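Local coordinates for protein chitinase A (Pteris ryukyuensis, PDB 4RL3) that probably hydrolyses chitin, acting as the catalytic domain of a fern class III chitinase of glycoside hydrolase family 18, at residues V3-I8 and T27-L32; A215-G220 and P243-F248; T18-N23 and A258-E263; V77-D82 and D117-D122. All coordinates share one frame; numbering follows the deposited sequence.

Contact 1. Residues V3-I8 and T27-L32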
loop_
_atom_site.group_PDB
_atom_site.type_symbol
_atom_site.label_atom_id
_atom_site.label_comp_id
_atom_site.label_asym_id
_atom_site.label_seq_id
_atom_site.Cartn_x
_atom_site.Cartn_y
_atom_site.Cartn_z
ATOM N N VAL A 3 13.629 -0.196 1.516
ATOM C CA VAL A 3 12.315 -0.846 1.599
ATOM C C VAL A 3 11.783 -1.221 0.214
ATOM O O VAL A 3 11.765 -0.399 -0.698
ATOM C CB VAL A 3 11.308 0.062 2.323
ATOM C CG1 VAL A 3 9.900 -0.530 2.306
ATOM C CG2 VAL A 3 11.780 0.313 3.744
ATOM N N PHE A 4 11.367 -2.471 0.059
ATOM C CA PHE A 4 10.675 -2.881 -1.154
ATOM C C PHE A 4 9.324 -3.437 -0.737
ATOM O O PHE A 4 9.261 -4.257 0.174
ATOM C CB PHE A 4 11.451 -3.948 -1.931
ATOM C CG PHE A 4 10.678 -4.476 -3.091
ATOM C CD1 PHE A 4 10.541 -3.704 -4.241
ATOM C CD2 PHE A 4 10.008 -5.691 -3.018
ATOM C CE1 PHE A 4 9.792 -4.150 -5.306
ATOM C CE2 PHE A 4 9.252 -6.134 -4.077
ATOM C CZ PHE A 4 9.142 -5.364 -5.219
ATOM N N ARG A 5 8.257 -2.994 -1.397
ATOM C CA ARG A 5 6.904 -3.483 -1.082
ATOM C C ARG A 5 6.158 -3.953 -2.323
ATOM O O ARG A 5 6.340 -3.405 -3.409
ATOM C CB ARG A 5 6.079 -2.415 -0.359
ATOM C CG ARG A 5 6.909 -1.467 0.499
ATOM C CD ARG A 5 6.052 -0.507 1.293
ATOM N NE ARG A 5 5.478 -1.128 2.483
ATOM C CZ ARG A 5 4.440 -0.641 3.163
ATOM N NH1 ARG A 5 3.820 0.454 2.756
ATOM N NH2 ARG A 5 3.998 -1.290 4.235
ATOM N N GLU A 6 5.337 -4.986 -2.138
ATOM C CA GLU A 6 4.612 -5.651 -3.216
ATOM C C GLU A 6 3.153 -5.837 -2.798
ATOM O O GLU A 6 2.862 -6.622 -1.886
ATOM C CB GLU A 6 5.250 -7.023 -3.494
ATOM C CG GLU A 6 4.656 -7.803 -4.666
ATOM C CD GLU A 6 5.241 -7.428 -6.012
ATOM O OE1 GLU A 6 6.035 -6.472 -6.096
ATOM O OE2 GLU A 6 4.875 -8.104 -6.995
ATOM N N TYR A 7 2.235 -5.137 -3.461
ATOM C CA TYR A 7 0.807 -5.423 -3.281
ATOM C C TYR A 7 0.471 -6.788 -3.862
ATOM O O TYR A 7 1.035 -7.189 -4.894
ATOM C CB TYR A 7 -0.079 -4.355 -3.934
ATOM C CG TYR A 7 -0.135 -3.032 -3.192
ATOM C CD1 TYR A 7 0.856 -2.059 -3.364
ATOM C CD2 TYR A 7 -1.179 -2.745 -2.324
ATOM C CE1 TYR A 7 0.800 -0.856 -2.698
ATOM C CE2 TYR A 7 -1.246 -1.528 -1.656
ATOM C CZ TYR A 7 -0.248 -0.589 -1.841
ATOM O OH TYR A 7 -0.280 0.622 -1.182
ATOM N N ILE A 8 -0.431 -7.512 -3.197
ATOM C CA ILE A 8 -0.822 -8.841 -3.650
ATOM C C ILE A 8 -2.204 -9.259 -3.155
ATOM O O ILE A 8 -2.560 -9.017 -2.003
ATOM C CB ILE A 8 0.232 -9.885 -3.205
ATOM C CG1 ILE A 8 -0.108 -11.297 -3.715
ATOM C CG2 ILE A 8 0.408 -9.900 -1.689
ATOM C CD1 ILE A 8 1.055 -12.248 -3.642
ATOM N N THR A 27 14.497 -4.715 3.058
ATOM C CA THR A 27 13.355 -4.812 3.962
ATOM C C THR A 27 12.148 -5.053 3.069
ATOM O O THR A 27 11.741 -4.161 2.336
ATOM C CB THR A 27 13.200 -3.515 4.776
ATOM O OG1 THR A 27 14.319 -3.389 5.668
ATOM C CG2 THR A 27 11.930 -3.486 5.590
ATOM N N PHE A 28 11.585 -6.257 3.130
ATOM C CA PHE A 28 10.571 -6.706 2.178
ATOM C C PHE A 28 9.189 -6.723 2.803
ATOM O O PHE A 28 8.964 -7.399 3.810
ATOM C CB PHE A 28 10.915 -8.121 1.682
ATOM C CG PHE A 28 10.106 -8.551 0.489
ATOM C CD1 PHE A 28 8.753 -8.831 0.613
ATOM C CD2 PHE A 28 10.688 -8.641 -0.765
ATOM C CE1 PHE A 28 8.007 -9.211 -0.484
ATOM C CE2 PHE A 28 9.946 -9.013 -1.866
ATOM C CZ PHE A 28 8.602 -9.300 -1.726
ATOM N N HIS A 29 8.255 -5.989 2.210
ATOM C CA HIS A 29 6.865 -6.006 2.660
ATOM C C HIS A 29 5.931 -6.516 1.577
ATOM O O HIS A 29 5.873 -5.933 0.491
ATOM C CB HIS A 29 6.383 -4.604 3.046
ATOM C CG HIS A 29 7.176 -3.954 4.140
ATOM N ND1 HIS A 29 7.068 -2.612 4.437
ATOM C CD2 HIS A 29 8.068 -4.459 5.028
ATOM C CE1 HIS A 29 7.877 -2.312 5.438
ATOM N NE2 HIS A 29 8.488 -3.416 5.819
ATOM N N PHE A 30 5.190 -7.588 1.859
ATOM C CA PHE A 30 3.985 -7.864 1.082
ATOM C C PHE A 30 2.854 -7.011 1.656
ATOM O O PHE A 30 2.780 -6.800 2.866
ATOM C CB PHE A 30 3.575 -9.335 1.164
ATOM C CG PHE A 30 4.472 -10.273 0.416
ATOM C CD1 PHE A 30 4.424 -10.339 -0.966
ATOM C CD2 PHE A 30 5.335 -11.125 1.093
ATOM C CE1 PHE A 30 5.227 -11.214 -1.660
ATOM C CE2 PHE A 30 6.148 -12.005 0.396
ATOM C CZ PHE A 30 6.092 -12.048 -0.977
ATOM N N ILE A 31 1.966 -6.545 0.783
ATOM C CA ILE A 31 0.767 -5.831 1.209
ATOM C C ILE A 31 -0.464 -6.509 0.619
ATOM O O ILE A 31 -0.746 -6.385 -0.575
ATOM C CB ILE A 31 0.798 -4.348 0.806
ATOM C CG1 ILE A 31 2.110 -3.690 1.228
ATOM C CG2 ILE A 31 -0.385 -3.619 1.451
ATOM C CD1 ILE A 31 2.250 -2.277 0.729
ATOM N N LEU A 32 -1.178 -7.239 1.464
ATOM C CA LEU A 32 -2.425 -7.883 1.077
ATOM C C LEU A 32 -3.445 -6.839 0.672
ATOM O O LEU A 32 -3.679 -5.879 1.414
ATOM C CB LEU A 32 -2.968 -8.731 2.241
ATOM C CG LEU A 32 -2.169 -9.997 2.519
ATOM C CD1 LEU A 32 -2.506 -10.603 3.882
ATOM C CD2 LEU A 32 -2.374 -11.003 1.400
#

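Contact 2. Residues A215-G220 and P243-F248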
loop_
_atom_site.group_PDB
_atom_site.type_symbol
_atom_site.label_atom_id
_atom_site.label_comp_id
_atom_site.label_asym_id
_atom_site.label_seq_id
_atom_site.Cartn_x
_atom_site.Cartn_y
_atom_site.Cartn_z
ATOM N N ALA A 215 9.199 5.424 -4.327
ATOM C CA ALA A 215 8.920 5.423 -5.748
ATOM C C ALA A 215 8.107 4.194 -6.070
ATOM O O ALA A 215 8.067 3.248 -5.284
ATOM C CB ALA A 215 10.214 5.418 -6.544
ATOM N N SER A 216 7.452 4.199 -7.222
ATOM C CA SER A 216 6.613 3.078 -7.621
ATOM C C SER A 216 6.348 3.012 -9.115
ATOM O O SER A 216 6.533 3.992 -9.864
ATOM C CB SER A 216 5.274 3.108 -6.885
ATOM O OG SER A 216 4.574 4.307 -7.153
ATOM N N PHE A 217 5.918 1.829 -9.529
ATOM C CA PHE A 217 5.408 1.595 -10.862
ATOM C C PHE A 217 4.392 0.463 -10.852
ATOM O O PHE A 217 4.281 -0.273 -9.875
ATOM C CB PHE A 217 6.546 1.344 -11.877
ATOM C CG PHE A 217 7.476 0.201 -11.530
ATOM C CD1 PHE A 217 7.163 -1.100 -11.886
ATOM C CD2 PHE A 217 8.679 0.438 -10.881
ATOM C CE1 PHE A 217 8.023 -2.149 -11.588
ATOM C CE2 PHE A 217 9.546 -0.598 -10.584
ATOM C CZ PHE A 217 9.204 -1.898 -10.936
ATOM N N SER A 218 3.640 0.354 -11.943
ATOM C CA SER A 218 2.694 -0.723 -12.132
ATOM C C SER A 218 3.269 -1.752 -13.083
ATOM O O SER A 218 3.947 -1.404 -14.052
ATOM C CB SER A 218 1.377 -0.188 -12.691
ATOM O OG SER A 218 0.549 -1.239 -13.172
ATOM N N THR A 219 2.975 -3.019 -12.801
ATOM C CA THR A 219 3.265 -4.107 -13.713
ATOM C C THR A 219 1.987 -4.567 -14.430
ATOM O O THR A 219 1.989 -5.581 -15.139
ATOM C CB THR A 219 3.893 -5.279 -12.950
ATOM O OG1 THR A 219 3.102 -5.560 -11.785
ATOM C CG2 THR A 219 5.329 -4.928 -12.532
ATOM N N GLY A 220 0.906 -3.808 -14.286
ATOM C CA GLY A 220 -0.368 -4.146 -14.913
ATOM C C GLY A 220 -0.654 -3.385 -16.197
ATOM O O GLY A 220 -1.804 -3.363 -16.661
ATOM N N PRO A 243 14.162 6.187 -0.490
ATOM C CA PRO A 243 13.985 5.290 0.658
ATOM C C PRO A 243 13.547 3.880 0.275
ATOM O O PRO A 243 13.693 2.945 1.074
ATOM C CB PRO A 243 12.889 5.970 1.483
ATOM C CG PRO A 243 12.173 6.846 0.518
ATOM C CD PRO A 243 13.171 7.282 -0.509
ATOM N N GLY A 244 12.997 3.730 -0.924
ATOM C CA GLY A 244 12.484 2.442 -1.346
ATOM C C GLY A 244 11.601 2.537 -2.568
ATOM O O GLY A 244 11.402 3.625 -3.130
ATOM N N ILE A 245 11.079 1.383 -2.962
ATOM C CA ILE A 245 10.249 1.231 -4.148
ATOM C C ILE A 245 9.108 0.277 -3.816
ATOM O O ILE A 245 9.317 -0.707 -3.109
ATOM C CB ILE A 245 11.056 0.618 -5.325
ATOM C CG1 ILE A 245 12.215 1.533 -5.726
ATOM C CG2 ILE A 245 10.167 0.359 -6.528
ATOM C CD1 ILE A 245 13.188 0.900 -6.688
ATOM N N PHE A 246 7.909 0.550 -4.330
ATOM C CA PHE A 246 6.853 -0.468 -4.318
ATOM C C PHE A 246 6.252 -0.699 -5.700
ATOM O O PHE A 246 6.321 0.164 -6.576
ATOM C CB PHE A 246 5.759 -0.171 -3.278
ATOM C CG PHE A 246 4.792 0.915 -3.678
ATOM C CD1 PHE A 246 5.078 2.244 -3.439
ATOM C CD2 PHE A 246 3.581 0.594 -4.284
ATOM C CE1 PHE A 246 4.180 3.241 -3.796
ATOM C CE2 PHE A 246 2.687 1.584 -4.654
ATOM C CZ PHE A 246 2.982 2.910 -4.412
ATOM N N ILE A 247 5.650 -1.875 -5.863
ATOM C CA ILE A 247 5.032 -2.301 -7.115
ATOM C C ILE A 247 3.586 -2.685 -6.887
ATOM O O ILE A 247 3.259 -3.378 -5.923
ATOM C CB ILE A 247 5.798 -3.489 -7.739
ATOM C CG1 ILE A 247 7.177 -3.011 -8.210
ATOM C CG2 ILE A 247 5.009 -4.134 -8.882
ATOM C CD1 ILE A 247 8.095 -4.141 -8.645
ATOM N N PHE A 248 2.725 -2.178 -7.758
ATOM C CA PHE A 248 1.355 -2.644 -7.878
ATOM C C PHE A 248 1.287 -3.404 -9.205
ATOM O O PHE A 248 1.283 -2.776 -10.268
ATOM C CB PHE A 248 0.414 -1.435 -7.868
ATOM C CG PHE A 248 -1.012 -1.800 -7.623
ATOM C CD1 PHE A 248 -1.479 -1.950 -6.325
ATOM C CD2 PHE A 248 -1.877 -2.017 -8.670
ATOM C CE1 PHE A 248 -2.781 -2.297 -6.074
ATOM C CE2 PHE A 248 -3.193 -2.368 -8.430
ATOM C CZ PHE A 248 -3.642 -2.516 -7.130
#

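Contact 3. Residues T18-N23 and A258-E263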
loop_
_atom_site.group_PDB
_atom_site.type_symbol
_atom_site.label_atom_id
_atom_site.label_comp_id
_atom_site.label_asym_id
_atom_site.label_seq_id
_atom_site.Cartn_x
_atom_site.Cartn_y
_atom_site.Cartn_z
ATOM N N THR A 18 4.900 -16.988 -2.755
ATOM C CA THR A 18 6.030 -17.773 -3.246
ATOM C C THR A 18 6.393 -17.559 -4.729
ATOM O O THR A 18 7.490 -17.949 -5.159
ATOM C CB THR A 18 5.780 -19.287 -3.008
ATOM O OG1 THR A 18 4.558 -19.672 -3.634
ATOM C CG2 THR A 18 5.712 -19.609 -1.516
ATOM N N ASP A 19 5.501 -16.934 -5.494
ATOM C CA ASP A 19 5.779 -16.545 -6.879
ATOM C C ASP A 19 6.657 -15.294 -6.984
ATOM O O ASP A 19 7.221 -15.022 -8.046
ATOM C CB ASP A 19 4.477 -16.274 -7.633
ATOM C CG ASP A 19 3.621 -17.509 -7.795
ATOM O OD1 ASP A 19 4.163 -18.594 -8.086
ATOM O OD2 ASP A 19 2.408 -17.399 -7.653
ATOM N N VAL A 20 6.716 -14.507 -5.916
ATOM C CA VAL A 20 7.376 -13.205 -5.959
ATOM C C VAL A 20 8.841 -13.300 -5.555
ATOM O O VAL A 20 9.156 -13.815 -4.482
ATOM C CB VAL A 20 6.674 -12.192 -5.027
ATOM C CG1 VAL A 20 7.295 -10.809 -5.175
ATOM C CG2 VAL A 20 5.192 -12.137 -5.346
ATOM N N PRO A 21 9.746 -12.777 -6.400
ATOM C CA PRO A 21 11.171 -12.796 -6.066
ATOM C C PRO A 21 11.424 -12.023 -4.773
ATOM O O PRO A 21 10.926 -10.907 -4.623
ATOM C CB PRO A 21 11.834 -12.104 -7.275
ATOM C CG PRO A 21 10.831 -12.147 -8.360
ATOM C CD PRO A 21 9.488 -12.134 -7.703
ATOM N N ILE A 22 12.155 -12.642 -3.842
ATOM C CA ILE A 22 12.501 -12.028 -2.554
ATOM C C ILE A 22 14.029 -11.965 -2.421
ATOM O O ILE A 22 14.703 -12.993 -2.337
ATOM C CB ILE A 22 11.913 -12.830 -1.368
ATOM C CG1 ILE A 22 10.377 -12.855 -1.430
ATOM C CG2 ILE A 22 12.395 -12.263 -0.039
ATOM C CD1 ILE A 22 9.736 -13.966 -0.630
ATOM N N ASN A 23 14.566 -10.748 -2.414
ATOM C CA ASN A 23 15.990 -10.516 -2.201
ATOM C C ASN A 23 16.232 -10.396 -0.701
ATOM O O ASN A 23 15.559 -9.631 -0.032
ATOM C CB ASN A 23 16.393 -9.225 -2.917
ATOM C CG ASN A 23 17.891 -8.979 -2.898
ATOM O OD1 ASN A 23 18.514 -8.943 -1.838
ATOM N ND2 ASN A 23 18.472 -8.797 -4.077
ATOM N N ALA A 258 5.842 -10.064 -18.910
ATOM C CA ALA A 258 7.133 -9.787 -18.278
ATOM C C ALA A 258 7.330 -10.564 -16.980
ATOM O O ALA A 258 8.443 -10.631 -16.463
ATOM C CB ALA A 258 7.310 -8.293 -18.017
ATOM N N LYS A 259 6.259 -11.148 -16.459
ATOM C CA LYS A 259 6.299 -11.863 -15.188
ATOM C C LYS A 259 6.962 -10.991 -14.098
ATOM O O LYS A 259 6.589 -9.813 -13.977
ATOM C CB LYS A 259 6.869 -13.279 -15.370
ATOM C CG LYS A 259 5.954 -14.177 -16.213
ATOM C CD LYS A 259 4.654 -14.490 -15.479
ATOM C CE LYS A 259 3.852 -15.629 -16.095
ATOM N NZ LYS A 259 2.913 -16.230 -15.106
ATOM N N PHE A 260 7.907 -11.519 -13.322
ATOM C CA PHE A 260 8.403 -10.811 -12.140
ATOM C C PHE A 260 9.796 -10.203 -12.285
ATOM O O PHE A 260 10.459 -9.927 -11.289
ATOM C CB PHE A 260 8.361 -11.732 -10.917
ATOM C CG PHE A 260 6.973 -12.145 -10.515
ATOM C CD1 PHE A 260 6.248 -11.380 -9.602
ATOM C CD2 PHE A 260 6.390 -13.288 -11.031
ATOM C CE1 PHE A 260 4.969 -11.756 -9.218
ATOM C CE2 PHE A 260 5.106 -13.660 -10.652
ATOM C CZ PHE A 260 4.403 -12.900 -9.742
ATOM N N GLN A 261 10.237 -9.969 -13.514
ATOM C CA GLN A 261 11.586 -9.459 -13.716
ATOM C C GLN A 261 11.796 -8.077 -13.112
ATOM O O GLN A 261 12.892 -7.768 -12.649
ATOM C CB GLN A 261 11.990 -9.474 -15.193
ATOM C CG GLN A 261 11.260 -8.494 -16.099
ATOM C CD GLN A 261 11.495 -8.821 -17.560
ATOM O OE1 GLN A 261 12.507 -8.423 -18.149
ATOM N NE2 GLN A 261 10.574 -9.567 -18.146
ATOM N N TYR A 262 10.763 -7.242 -13.088
ATOM C CA TYR A 262 10.933 -5.893 -12.541
ATOM C C TYR A 262 10.947 -5.857 -11.004
ATOM O O TYR A 262 11.624 -5.015 -10.415
ATOM C CB TYR A 262 9.885 -4.945 -13.118
ATOM C CG TYR A 262 10.020 -4.795 -14.606
ATOM C CD1 TYR A 262 11.195 -4.300 -15.165
ATOM C CD2 TYR A 262 8.988 -5.158 -15.462
ATOM C CE1 TYR A 262 11.333 -4.156 -16.532
ATOM C CE2 TYR A 262 9.120 -5.012 -16.836
ATOM C CZ TYR A 262 10.293 -4.513 -17.357
ATOM O OH TYR A 262 10.418 -4.373 -18.724
ATOM N N GLU A 263 10.251 -6.798 -10.363
ATOM C CA GLU A 263 10.372 -6.981 -8.914
ATOM C C GLU A 263 11.829 -7.243 -8.555
ATOM O O GLU A 263 12.371 -6.680 -7.599
ATOM C CB GLU A 263 9.541 -8.174 -8.437
ATOM C CG GLU A 263 8.058 -7.916 -8.186
ATOM C CD GLU A 263 7.203 -7.848 -9.440
ATOM O OE1 GLU A 263 5.974 -7.683 -9.289
ATOM O OE2 GLU A 263 7.716 -7.965 -10.580
#

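Contact 4. Residues V77-D82 and D117-D122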
loop_
_atom_site.group_PDB
_atom_site.type_symbol
_atom_site.label_atom_id
_atom_site.label_comp_id
_atom_site.label_asym_id
_atom_site.label_seq_id
_atom_site.Cartn_x
_atom_site.Cartn_y
_atom_site.Cartn_z
ATOM N N VAL A 77 -1.653 -5.208 5.462
ATOM C CA VAL A 77 -2.905 -5.254 4.716
ATOM C C VAL A 77 -3.301 -3.837 4.319
ATOM O O VAL A 77 -3.166 -2.910 5.112
ATOM C CB VAL A 77 -4.032 -5.965 5.523
ATOM C CG1 VAL A 77 -4.276 -5.296 6.863
ATOM C CG2 VAL A 77 -5.328 -6.083 4.710
ATOM N N SER A 78 -3.775 -3.693 3.085
ATOM C CA SER A 78 -4.248 -2.422 2.554
ATOM C C SER A 78 -5.765 -2.319 2.668
ATOM O O SER A 78 -6.483 -3.295 2.453
ATOM C CB SER A 78 -3.821 -2.283 1.097
ATOM O OG SER A 78 -4.101 -0.981 0.620
ATOM N N LEU A 79 -6.226 -1.124 3.035
ATOM C CA LEU A 79 -7.634 -0.836 3.282
ATOM C C LEU A 79 -8.253 -0.072 2.130
ATOM O O LEU A 79 -7.710 0.938 1.675
ATOM C CB LEU A 79 -7.797 -0.011 4.549
ATOM C CG LEU A 79 -7.034 -0.435 5.795
ATOM C CD1 LEU A 79 -7.454 0.449 6.956
ATOM C CD2 LEU A 79 -7.242 -1.898 6.135
ATOM N N GLY A 80 -9.413 -0.556 1.679
ATOM C CA GLY A 80 -10.236 0.165 0.721
ATOM C C GLY A 80 -10.086 -0.308 -0.699
ATOM O O GLY A 80 -10.785 -1.212 -1.130
ATOM N N GLY A 81 -9.189 0.320 -1.438
ATOM C CA GLY A 81 -9.093 0.074 -2.868
ATOM C C GLY A 81 -10.203 0.787 -3.633
ATOM O O GLY A 81 -10.909 1.635 -3.104
ATOM N N ASP A 82 -10.339 0.442 -4.904
ATOM C CA ASP A 82 -11.233 1.153 -5.812
ATOM C C ASP A 82 -12.684 0.697 -5.646
ATOM O O ASP A 82 -13.561 1.514 -5.344
ATOM C CB ASP A 82 -10.741 0.939 -7.251
ATOM C CG ASP A 82 -11.507 1.745 -8.288
ATOM O OD1 ASP A 82 -12.362 2.589 -7.946
ATOM O OD2 ASP A 82 -11.240 1.508 -9.485
ATOM N N ASP A 117 1.747 -7.271 10.142
ATOM C CA ASP A 117 2.700 -6.324 10.702
ATOM C C ASP A 117 2.276 -4.871 10.584
ATOM O O ASP A 117 2.949 -3.988 11.117
ATOM C CB ASP A 117 4.034 -6.497 9.977
ATOM C CG ASP A 117 4.659 -7.851 10.237
ATOM O OD1 ASP A 117 5.148 -8.032 11.371
ATOM O OD2 ASP A 117 4.627 -8.726 9.345
ATOM N N GLY A 118 1.179 -4.604 9.875
ATOM C CA GLY A 118 0.807 -3.233 9.609
ATOM C C GLY A 118 -0.340 -3.054 8.654
ATOM O O GLY A 118 -0.895 -4.025 8.126
ATOM N N ILE A 119 -0.712 -1.790 8.463
ATOM C CA ILE A 119 -1.812 -1.427 7.578
ATOM C C ILE A 119 -1.397 -0.308 6.634
ATOM O O ILE A 119 -0.532 0.504 6.950
ATOM C CB ILE A 119 -3.090 -1.008 8.348
ATOM C CG1 ILE A 119 -2.880 0.261 9.188
ATOM C CG2 ILE A 119 -3.555 -2.161 9.232
ATOM C CD1 ILE A 119 -4.164 0.892 9.684
ATOM N N ASP A 120 -2.036 -0.299 5.472
ATOM C CA ASP A 120 -1.837 0.687 4.424
ATOM C C ASP A 120 -3.209 1.279 4.112
ATOM O O ASP A 120 -4.181 0.538 3.953
ATOM C CB ASP A 120 -1.264 -0.008 3.180
ATOM C CG ASP A 120 -1.160 0.910 1.987
ATOM O OD1 ASP A 120 -0.366 1.869 2.054
ATOM O OD2 ASP A 120 -1.848 0.668 0.979
ATOM N N ILE A 121 -3.278 2.604 4.020
ATOM C CA ILE A 121 -4.538 3.303 3.768
ATOM C C ILE A 121 -4.673 3.622 2.278
ATOM O O ILE A 121 -3.908 4.420 1.735
ATOM C CB ILE A 121 -4.625 4.611 4.585
ATOM C CG1 ILE A 121 -4.187 4.405 6.041
ATOM C CG2 ILE A 121 -6.046 5.180 4.506
ATOM C CD1 ILE A 121 -4.950 3.366 6.847
ATOM N N ASP A 122 -5.670 3.019 1.629
ATOM C CA ASP A 122 -5.816 3.123 0.171
ATOM C C ASP A 122 -7.265 3.397 -0.222
ATOM O O ASP A 122 -7.752 2.870 -1.221
ATOM C CB ASP A 122 -5.294 1.853 -0.509
ATOM C CG ASP A 122 -5.166 1.986 -2.023
ATOM O OD1 ASP A 122 -4.891 3.114 -2.510
ATOM O OD2 ASP A 122 -5.318 0.939 -2.717
#

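Contact 1. Residues V3-I8 and T27-L32
A bend at chi3 turns the end of Arg-5 toward the neighbouring strand, while His-29, its ring placed opposite the carbonyl carbon (chi1 -59°), offers ND1 to meet it. Arg-5 NE donates to His-29 ND1 at 2.9 Å and lies in the imidazole plane, but the guanidinium stands nearly upright to that ring and the bond is bent (138°); Arg-5 NH2 adds a weak second bond to the same nitrogen. ND1 therefore acts as an acceptor. The methyl CD1 of Ile-31 covers one face of the guanidinium, 3.7 Å from Arg-5 CZ, and also sits over the Tyr-7 ring, 4.1 Å from its centroid. Arg-5 NH1 is held by Asn-181 and Ser-155, and Tyr-7 OH by Asp-120 and Asn-181, which fixes both polar ends.

On the other face of the sheet the Phe-4 and Phe-28 side chains run alongside each other, CE2 of Phe-28 coming to the edge of the Phe-4 ring at 3.5 Å from CD2, the planes inclined at 57°. Next along, Ile-8 CG2 meets Phe-30 CD1 at 4.1 Å. Backbone bonds run the whole length, from Phe-4 N to Thr-27 O (2.9 Å) as far as Ile-8 N to Ile-31 O (2.9 Å). The pattern is that of two adjacent parallel strands of a TIM barrel: Arg-5, Tyr-7 and Ile-31 line the interior, while Phe-4 and Phe-28 face outward to helix 261-271.

Contact 2. Residues A215-G220 and P243-F248
Strands 215-218 and 244-248 are the two parallel arms of a beta-alpha-beta unit of the TIM barrel, joined through helix 226-238, and Phe-217 packs against Ile-247 across them. With CG lodged between the backbone N and the carbonyl carbon (chi1 57°), the Phe-217 ring lies beside Ile-247, whose CG1 covers one face at 3.9 Å from the ring centroid and whose CD1 comes within 3.4 Å of Phe-217 CZ. The barrel interior has a second such pairing, with the ring now on the other strand: Ser-216 CB stands over the Phe-246 ring, 3.4 Å from its centroid. The nearby hydroxyl of Ser-216 is engaged by the backbone of Phe-182 and Phe-184.

Backbone bonds alternate from Ala-215 N to Gly-244 O and from Phe-246 N to Ala-215 O (2.9 Å); that from Phe-217 N to Phe-246 O is weak. Past the strand end Thr-219 N still reaches Phe-248 O at 3.1 Å. Ser-218 OG accepts from Gly-220 N at 2.8 Å, an ST turn that shapes the exit of the chain. Thr-219 CG2 touches Ile-247 CG2 at 3.7 Å.

An acetate and an ethanediol lie near Phe-248, whose ring meets that of Tyr-7. Strand 244-248 bonds along its other edge to strand 3-8; Ala-215, Phe-217 and Ile-245 pack under helix 226-238, while Ile-245 and Ile-247 also meet helix 261-271.

Contact 3. Residues T18-N23 and A258-E263
The carbonyl oxygens of Pro-21 and Glu-263 both accept from one atom, NE2 of Gln-267, and the OE1 of that amide takes the N-H of Asn-23. Direct contact centres on the ring of Phe-260, the residue at the N-cap position of helix 261-271. Its CG lies opposite its carbonyl carbon (chi1 -65°), which carries the ring against Asp-19 and Val-20. Asp-19 O lies over the middle of one ring face, 3.6 Å from Phe-260 CD2, and Asp-19 CB approaches Phe-260 CZ at 4.0 Å. Pro-21 CD presses on Phe-260 CB at 3.4 Å, the two side chains crossing at about a right angle, and Val-20 CG2 reaches Phe-260 CE1 at 3.9 Å. One turn on, Pro-21 CD meets Glu-263 CB at 4.0 Å.

Glu-263 OE1 is bonded to Ser-253 OG and lies very near Glu-6 OE2, so one of these two carboxylates is probably protonated. The loop and the helix start are thus held by van der Waals packing round the Phe-260 ring, with one carbonyl oxygen over its face, while the Gln-267 amide adds a polar bridge.

Contact 4. Residues V77-D82 and D117-D122
Ser-78 and Asp-120 stand next to each other on the interior face of two parallel strands. In both, the outer group lies opposite the backbone N (chi1 -172° and 174°), which brings Ser-78 OG to Asp-120 OD2; the hydroxyl donates at 2.8 Å to the anti lone pair of that oxygen. Together with the Tyr-7 hydroxyl on OD2 and Ser-155 OG on OD1, three hydroxyls fix the rotation of the buried carboxylate. Asp-122 extends into the barrel beside them, its CB 3.3 Å from Ser-78 OG.

On the outward face the contact is purely aliphatic. Leu-79 CD1 meets Ile-121 CD1 at 3.8 Å, the two chains slanting across one another, and Val-77 CG1 meets Ile-119 CG2 at 4.0 Å. Backbone bonds zigzag between the strands, among them Leu-79 N to Asp-120 O at 2.8 Å and Asp-122 N to Leu-79 O at 2.9 Å. The last, Gly-81 N to Asp-122 O at 2.9 Å, forms at the distorted strand end, where Gly-80 and Gly-81 have positive phi.

Asp-117, Asp-120 and Asp-122, followed by Glu-124, match the DxxDxDxE signature of family 18, whose glutamate is the acid catalyst in relatives; an acetate lies beside Asp-122. Strand 73-81 bonds along its other edge to strand 27-36, and helix 131-147 covers the outside, with Leu-141 on both Leu-79 and Ile-119, Leu-145 on Ile-119 and Ile-138 on Ile-121.

From the N terminus, strand 3-8 is joined to segment 27-32 of strand 27-36 by contact 1, which closes an 18-residue connection with no alpha-helix or strand. Residues 18-23, within that loop, meet 258-263 in contact 3, so contacts 1 and 3 cross. Contact 3 closes a span of more than 230 residues, within which contact 4 (77-82 with 117-122) and contact 2 (215-220 with 243-248) are nested in series. Contacts 1, 2 and 4 share one curled sheet: strand 3-8 borders strand 244-248, and strand 27-36 borders strand 73-81. Contact 3 lies off this sheet and ties the first loop to the start of the C-terminal helix.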